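Local atomic coordinates of hemin degrading factor (PDB entry 4MF9), a protein that binds heme and is implicated in heme trafficking and heme degradation in Pseudomonas aeruginosa. Residues A67-A72 / E171-A176; T138-Q143 / R164-L169. One frame throughout, in Å; residues are numbered along the deposited sequence.

Contact 1 (A67-A72 / E171-A176); sequences AALLPA and ERLRAA
The end of helix 166-173 packs against the short helix 66-72 in the N-terminal HemS/ChuX half of the protein, with L173 set against A68 and L69. The two backbones come closest at L69 and L173, whose CA atoms lie 7.0 Å apart. One methyl does the touching: CD1 of L173 is 4.2 Å from CB of L69 and 4.4 Å from CB of A68, so it rests on the CB atoms of both residues, which for A68 is the entire side chain and for L69 the root of it. The CB of L173 faces helix 66-72. Alanine suits position 68 because a single methyl keeps this surface low, and A72, one turn further on, has its CB turned the same way. The main-chain bond from A72 N to A68 O, 3.3 Å, spans the turn that carries them, while P71, whose nitrogen has no hydrogen to give, marks a kink. L70 points to the far side, onto V99 and V101.

L173 is the last helical residue before the chain turns away at R174, and R63 binds the backbone there, pairing with L173 and reaching R172 O through its side chain. R172 itself forms a salt bridge with E75. No hydrogen bond joins the two segments. The contact is therefore apolar and nondirectional: a small patch of 147 Å² built on one leucine methyl, with the polar bonds of R63 and R172 lying around it.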
loop_
_atom_site.group_PDB
_atom_site.type_symbol
_atom_site.label_atom_id
_atom_site.label_comp_id
_atom_site.label_asym_id
_atom_site.label_seq_id
_atom_site.Cartn_x
_atom_site.Cartn_y
_atom_site.Cartn_z
ATOM N N ALA A 67 7.104 -15.922 8.596
ATOM C CA ALA A 67 8.427 -15.873 9.218
ATOM C C ALA A 67 9.520 -16.518 8.362
ATOM O O ALA A 67 10.659 -16.064 8.385
ATOM C CB ALA A 67 8.387 -16.504 10.595
ATOM N N ALA A 68 9.191 -17.586 7.636
ATOM C CA ALA A 68 10.145 -18.166 6.682
ATOM C C ALA A 68 10.111 -17.473 5.307
ATOM O O ALA A 68 11.158 -17.177 4.717
ATOM C CB ALA A 68 9.923 -19.674 6.533
ATOM N N LEU A 69 8.909 -17.233 4.792
ATOM C CA LEU A 69 8.741 -16.673 3.445
ATOM C C LEU A 69 9.364 -15.281 3.289
ATOM O O LEU A 69 10.153 -15.045 2.373
ATOM C CB LEU A 69 7.247 -16.640 3.092
ATOM C CG LEU A 69 6.702 -16.219 1.722
ATOM C CD1 LEU A 69 6.294 -14.763 1.731
ATOM C CD2 LEU A 69 7.681 -16.498 0.583
ATOM N N LEU A 70 9.015 -14.361 4.183
ATOM C CA LEU A 70 9.482 -12.973 4.062
ATOM C C LEU A 70 11.006 -12.789 4.020
ATOM O O LEU A 70 11.503 -12.110 3.141
ATOM C CB LEU A 70 8.840 -12.075 5.126
ATOM C CG LEU A 70 7.320 -11.962 5.042
ATOM C CD1 LEU A 70 6.752 -11.283 6.289
ATOM C CD2 LEU A 70 6.906 -11.219 3.780
ATOM N N PRO A 71 11.759 -13.398 4.962
ATOM C CA PRO A 71 13.220 -13.282 4.839
ATOM C C PRO A 71 13.731 -13.940 3.565
ATOM O O PRO A 71 14.664 -13.429 2.939
ATOM C CB PRO A 71 13.744 -14.056 6.060
ATOM C CG PRO A 71 12.620 -14.080 7.010
ATOM C CD PRO A 71 11.373 -14.129 6.176
ATOM N N ALA A 72 13.113 -15.054 3.174
ATOM C CA ALA A 72 13.540 -15.799 1.985
ATOM C C ALA A 72 13.450 -14.981 0.699
ATOM O O ALA A 72 14.221 -15.204 -0.238
ATOM C CB ALA A 72 12.746 -17.096 1.847
ATOM N N GLU A 171 9.744 -24.624 -3.740
ATOM C CA GLU A 171 9.651 -25.995 -3.237
ATOM C C GLU A 171 9.641 -26.057 -1.727
ATOM O O GLU A 171 8.913 -26.793 -1.173
ATOM C CB GLU A 171 10.709 -26.947 -3.842
ATOM C CG GLU A 171 11.121 -28.140 -2.978
ATOM C CD GLU A 171 10.096 -29.267 -2.978
ATOM O OE1 GLU A 171 10.307 -30.239 -2.236
ATOM O OE2 GLU A 171 9.137 -29.209 -3.745
ATOM N N ARG A 172 10.466 -25.258 -1.103
ATOM C CA ARG A 172 10.583 -25.184 0.350
ATOM C C ARG A 172 9.309 -24.681 1.027
ATOM O O ARG A 172 8.940 -25.144 2.116
ATOM C CB ARG A 172 11.764 -24.280 0.709
ATOM C CG ARG A 172 11.881 -23.916 2.176
ATOM C CD ARG A 172 13.223 -23.254 2.432
ATOM N NE ARG A 172 13.664 -22.491 1.264
ATOM C CZ ARG A 172 14.833 -21.866 1.176
ATOM N NH1 ARG A 172 15.689 -21.918 2.191
ATOM N NH2 ARG A 172 15.150 -21.198 0.073
ATOM N N LEU A 173 8.637 -23.739 0.371
ATOM C CA LEU A 173 7.431 -23.109 0.906
ATOM C C LEU A 173 6.139 -23.689 0.339
ATOM O O LEU A 173 5.052 -23.301 0.757
ATOM C CB LEU A 173 7.458 -21.599 0.629
ATOM C CG LEU A 173 8.118 -20.694 1.666
ATOM C CD1 LEU A 173 7.458 -20.844 3.046
ATOM C CD2 LEU A 173 9.599 -20.956 1.762
ATOM N N ARG A 174 6.229 -24.601 -0.610
ATOM C CA ARG A 174 5.064 -25.142 -1.255
ATOM C C ARG A 174 4.101 -25.812 -0.274
ATOM O O ARG A 174 4.491 -26.591 0.525
ATOM C CB ARG A 174 5.502 -26.084 -2.368
ATOM C CG ARG A 174 4.642 -27.286 -2.659
ATOM C CD ARG A 174 5.422 -28.214 -3.552
ATOM N NE ARG A 174 5.017 -27.886 -4.874
ATOM C CZ ARG A 174 5.814 -27.463 -5.823
ATOM N NH1 ARG A 174 7.109 -27.365 -5.643
ATOM N NH2 ARG A 174 5.270 -27.197 -6.967
ATOM N N ALA A 175 2.836 -25.471 -0.382
ATOM C CA ALA A 175 1.818 -26.004 0.517
ATOM C C ALA A 175 1.535 -27.461 0.165
ATOM O O ALA A 175 1.656 -27.859 -0.998
ATOM C CB ALA A 175 0.555 -25.187 0.414
ATOM N N ALA A 176 1.142 -28.249 1.162
ATOM C CA ALA A 176 0.851 -29.669 0.947
ATOM C C ALA A 176 -0.426 -29.851 0.127
ATOM O O ALA A 176 -0.474 -30.646 -0.815
ATOM C CB ALA A 176 0.749 -30.395 2.274
#

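Contact 2 (T138-Q143 / R164-L169); sequences TQRSIQ and RAWEPL
W166, near the start of helix 166-173, makes a helix-on-sheet contact with R140, S141 and I142 of strand 138-146, part of a large antiparallel sheet to which both halves of the protein contribute strands. The indole reaches the strand because its CG stands opposite the backbone N, with chi1 178°, on a CB that already faces the sheet.

R140 lies over one face of the ring. Its chain is extended from CG to NE: CB passes above the six-membered ring, 3.8 Å from CH2 of W166, and CD sits 3.5 Å from the centroid of the five-membered ring, only 6° off its normal, a CH-pi contact. NE of R140 still passes 3.6 Å from CD1 of W166, but CZ is 5.2 Å from the five-membered ring centroid, a long and at most weak cation-pi pair, and the guanidinium plane is turned 66° from the indole. Arginine thus serves here mainly through its methylenes, which cover the indole, while the guanidinium lies past the five-membered ring, with T138 OG1 over one of its faces.

At the far edge, S141 O approaches CH2 of W166 in the ring plane at 3.5 Å, a contact of carbonyl with aromatic edge. I142 brings CD1 obliquely to within 3.7 Å of CZ3 of W166, a branched apolar residue suited to this buried layer. S141 points its side chain to the opposite face of the sheet, where its OG receives a 3.0 Å hydrogen bond from Q143 NE2.

Strand 138-146 is flanked by strands 124-133 and 151-157. From the second, L157 also touches W166; from the first, V127 and A129 pack on I142. L76, beyond helix 66-72, meets A165 and L169, while V163, just ahead of helix 166-173, touches R140.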
loop_
_atom_site.group_PDB
_atom_site.type_symbol
_atom_site.label_atom_id
_atom_site.label_comp_id
_atom_site.label_asym_id
_atom_site.label_seq_id
_atom_site.Cartn_x
_atom_site.Cartn_y
_atom_site.Cartn_z
ATOM N N THR A 138 9.393 -16.063 -18.760
ATOM C CA THR A 138 8.368 -16.308 -17.760
ATOM C C THR A 138 8.404 -15.225 -16.673
ATOM O O THR A 138 9.471 -14.859 -16.164
ATOM C CB THR A 138 8.472 -17.744 -17.189
ATOM O OG1 THR A 138 8.274 -17.737 -15.768
ATOM C CG2 THR A 138 9.827 -18.361 -17.513
ATOM N N GLN A 139 7.256 -14.702 -16.326
ATOM C CA GLN A 139 7.148 -13.615 -15.359
ATOM C C GLN A 139 6.757 -14.240 -14.020
ATOM O O GLN A 139 5.752 -14.882 -13.933
ATOM C CB GLN A 139 6.107 -12.601 -15.822
ATOM C CG GLN A 139 6.003 -11.308 -15.042
ATOM C CD GLN A 139 4.952 -10.392 -15.616
ATOM O OE1 GLN A 139 3.850 -10.267 -15.099
ATOM N NE2 GLN A 139 5.291 -9.759 -16.716
ATOM N N ARG A 140 7.623 -14.076 -13.042
ATOM C CA ARG A 140 7.480 -14.725 -11.748
ATOM C C ARG A 140 7.083 -13.720 -10.683
ATOM O O ARG A 140 7.570 -12.584 -10.663
ATOM C CB ARG A 140 8.786 -15.430 -11.364
ATOM C CG ARG A 140 9.238 -16.428 -12.439
ATOM C CD ARG A 140 10.586 -17.038 -12.121
ATOM N NE ARG A 140 10.901 -18.120 -13.058
ATOM C CZ ARG A 140 11.534 -17.947 -14.215
ATOM N NH1 ARG A 140 11.932 -16.735 -14.584
ATOM N NH2 ARG A 140 11.777 -18.990 -15.003
ATOM N N SER A 141 6.168 -14.099 -9.847
ATOM C CA SER A 141 5.739 -13.234 -8.770
ATOM C C SER A 141 5.256 -13.995 -7.562
ATOM O O SER A 141 4.776 -15.081 -7.720
ATOM C CB SER A 141 4.667 -12.265 -9.213
ATOM O OG SER A 141 3.489 -12.843 -9.562
ATOM N N ILE A 142 5.398 -13.391 -6.390
ATOM C CA ILE A 142 4.768 -13.882 -5.154
ATOM C C ILE A 142 3.586 -12.981 -4.841
ATOM O O ILE A 142 3.750 -11.825 -4.817
ATOM C CB ILE A 142 5.762 -13.885 -3.983
ATOM C CG1 ILE A 142 6.990 -14.750 -4.303
ATOM C CG2 ILE A 142 5.091 -14.273 -2.709
ATOM C CD1 ILE A 142 6.634 -16.155 -4.590
ATOM N N GLN A 143 2.396 -13.528 -4.708
ATOM C CA GLN A 143 1.242 -12.691 -4.515
ATOM C C GLN A 143 0.429 -13.087 -3.277
ATOM O O GLN A 143 0.069 -14.205 -3.132
ATOM C CB GLN A 143 0.341 -12.613 -5.752
ATOM C CG GLN A 143 1.060 -12.332 -7.062
ATOM C CD GLN A 143 0.159 -11.948 -8.243
ATOM O OE1 GLN A 143 -1.012 -11.905 -8.155
ATOM N NE2 GLN A 143 0.774 -11.632 -9.319
ATOM N N ARG A 164 17.818 -18.123 -10.183
ATOM C CA ARG A 164 18.069 -19.430 -9.660
ATOM C C ARG A 164 17.623 -19.652 -8.199
ATOM O O ARG A 164 17.646 -20.735 -7.725
ATOM C CB ARG A 164 19.498 -19.868 -9.925
ATOM C CG ARG A 164 20.504 -18.998 -9.288
ATOM C CD ARG A 164 21.175 -18.100 -10.327
ATOM N NE ARG A 164 22.044 -18.862 -11.186
ATOM C CZ ARG A 164 23.352 -18.974 -11.043
ATOM N NH1 ARG A 164 24.001 -18.336 -10.070
ATOM N NH2 ARG A 164 24.016 -19.742 -11.888
ATOM N N ALA A 165 17.215 -18.602 -7.521
ATOM C CA ALA A 165 16.716 -18.733 -6.162
ATOM C C ALA A 165 15.254 -19.153 -6.205
ATOM O O ALA A 165 14.733 -19.713 -5.244
ATOM C CB ALA A 165 16.884 -17.412 -5.410
ATOM N N TRP A 166 14.606 -18.893 -7.342
ATOM C CA TRP A 166 13.163 -19.109 -7.498
ATOM C C TRP A 166 12.665 -20.524 -7.159
ATOM O O TRP A 166 11.891 -20.707 -6.225
ATOM C CB TRP A 166 12.722 -18.718 -8.912
ATOM C CG TRP A 166 11.260 -18.948 -9.169
ATOM C CD1 TRP A 166 10.702 -19.955 -9.911
ATOM C CD2 TRP A 166 10.167 -18.154 -8.686
ATOM N NE1 TRP A 166 9.332 -19.832 -9.921
ATOM C CE2 TRP A 166 8.979 -18.740 -9.168
ATOM C CE3 TRP A 166 10.081 -17.009 -7.884
ATOM C CZ2 TRP A 166 7.714 -18.210 -8.886
ATOM C CZ3 TRP A 166 8.826 -16.481 -7.608
ATOM C CH2 TRP A 166 7.661 -17.085 -8.106
ATOM N N GLU A 167 13.168 -21.532 -7.854
ATOM C CA GLU A 167 12.625 -22.844 -7.645
ATOM C C GLU A 167 12.835 -23.447 -6.275
ATOM O O GLU A 167 11.940 -23.977 -5.717
ATOM C CB GLU A 167 13.000 -23.785 -8.753
ATOM C CG GLU A 167 11.838 -24.669 -9.177
ATOM C CD GLU A 167 10.685 -23.939 -9.831
ATOM O OE1 GLU A 167 9.582 -23.928 -9.254
ATOM O OE2 GLU A 167 10.868 -23.395 -10.936
ATOM N N PRO A 168 14.012 -23.307 -5.729
ATOM C CA PRO A 168 14.214 -23.812 -4.366
ATOM C C PRO A 168 13.341 -23.090 -3.348
ATOM O O PRO A 168 12.892 -23.708 -2.377
ATOM C CB PRO A 168 15.683 -23.485 -4.095
ATOM C CG PRO A 168 16.316 -23.493 -5.435
ATOM C CD PRO A 168 15.285 -22.886 -6.344
ATOM N N LEU A 169 13.106 -21.812 -3.556
ATOM C CA LEU A 169 12.213 -21.106 -2.689
ATOM C C LEU A 169 10.809 -21.624 -2.752
ATOM O O LEU A 169 10.220 -21.902 -1.747
ATOM C CB LEU A 169 12.207 -19.649 -3.086
ATOM C CG LEU A 169 11.809 -18.609 -2.081
ATOM C CD1 LEU A 169 12.170 -17.299 -2.723
ATOM C CD2 LEU A 169 10.336 -18.717 -1.998
#

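How the contacts relate
From the N terminus, helix 66-72 comes first and meets its partner only after most of the domain's strands have followed in sequence. Strands from 78-84 onward follow, among them 138-146, the first side of contact 2; after strand 151-157 the start of helix 166-173 returns to the sheet and closes this short loop of 20 residues. A turn or two later the end of the same helix closes contact 1 across 98 residues, so contact 2 lies wholly within the longer span. Their centres are 11 Å apart and they meet where A72 O is 3.8 Å from L169 CD1. Helix 166-173 thereby joins the sheet to helix 66-72, away from the heme pocket.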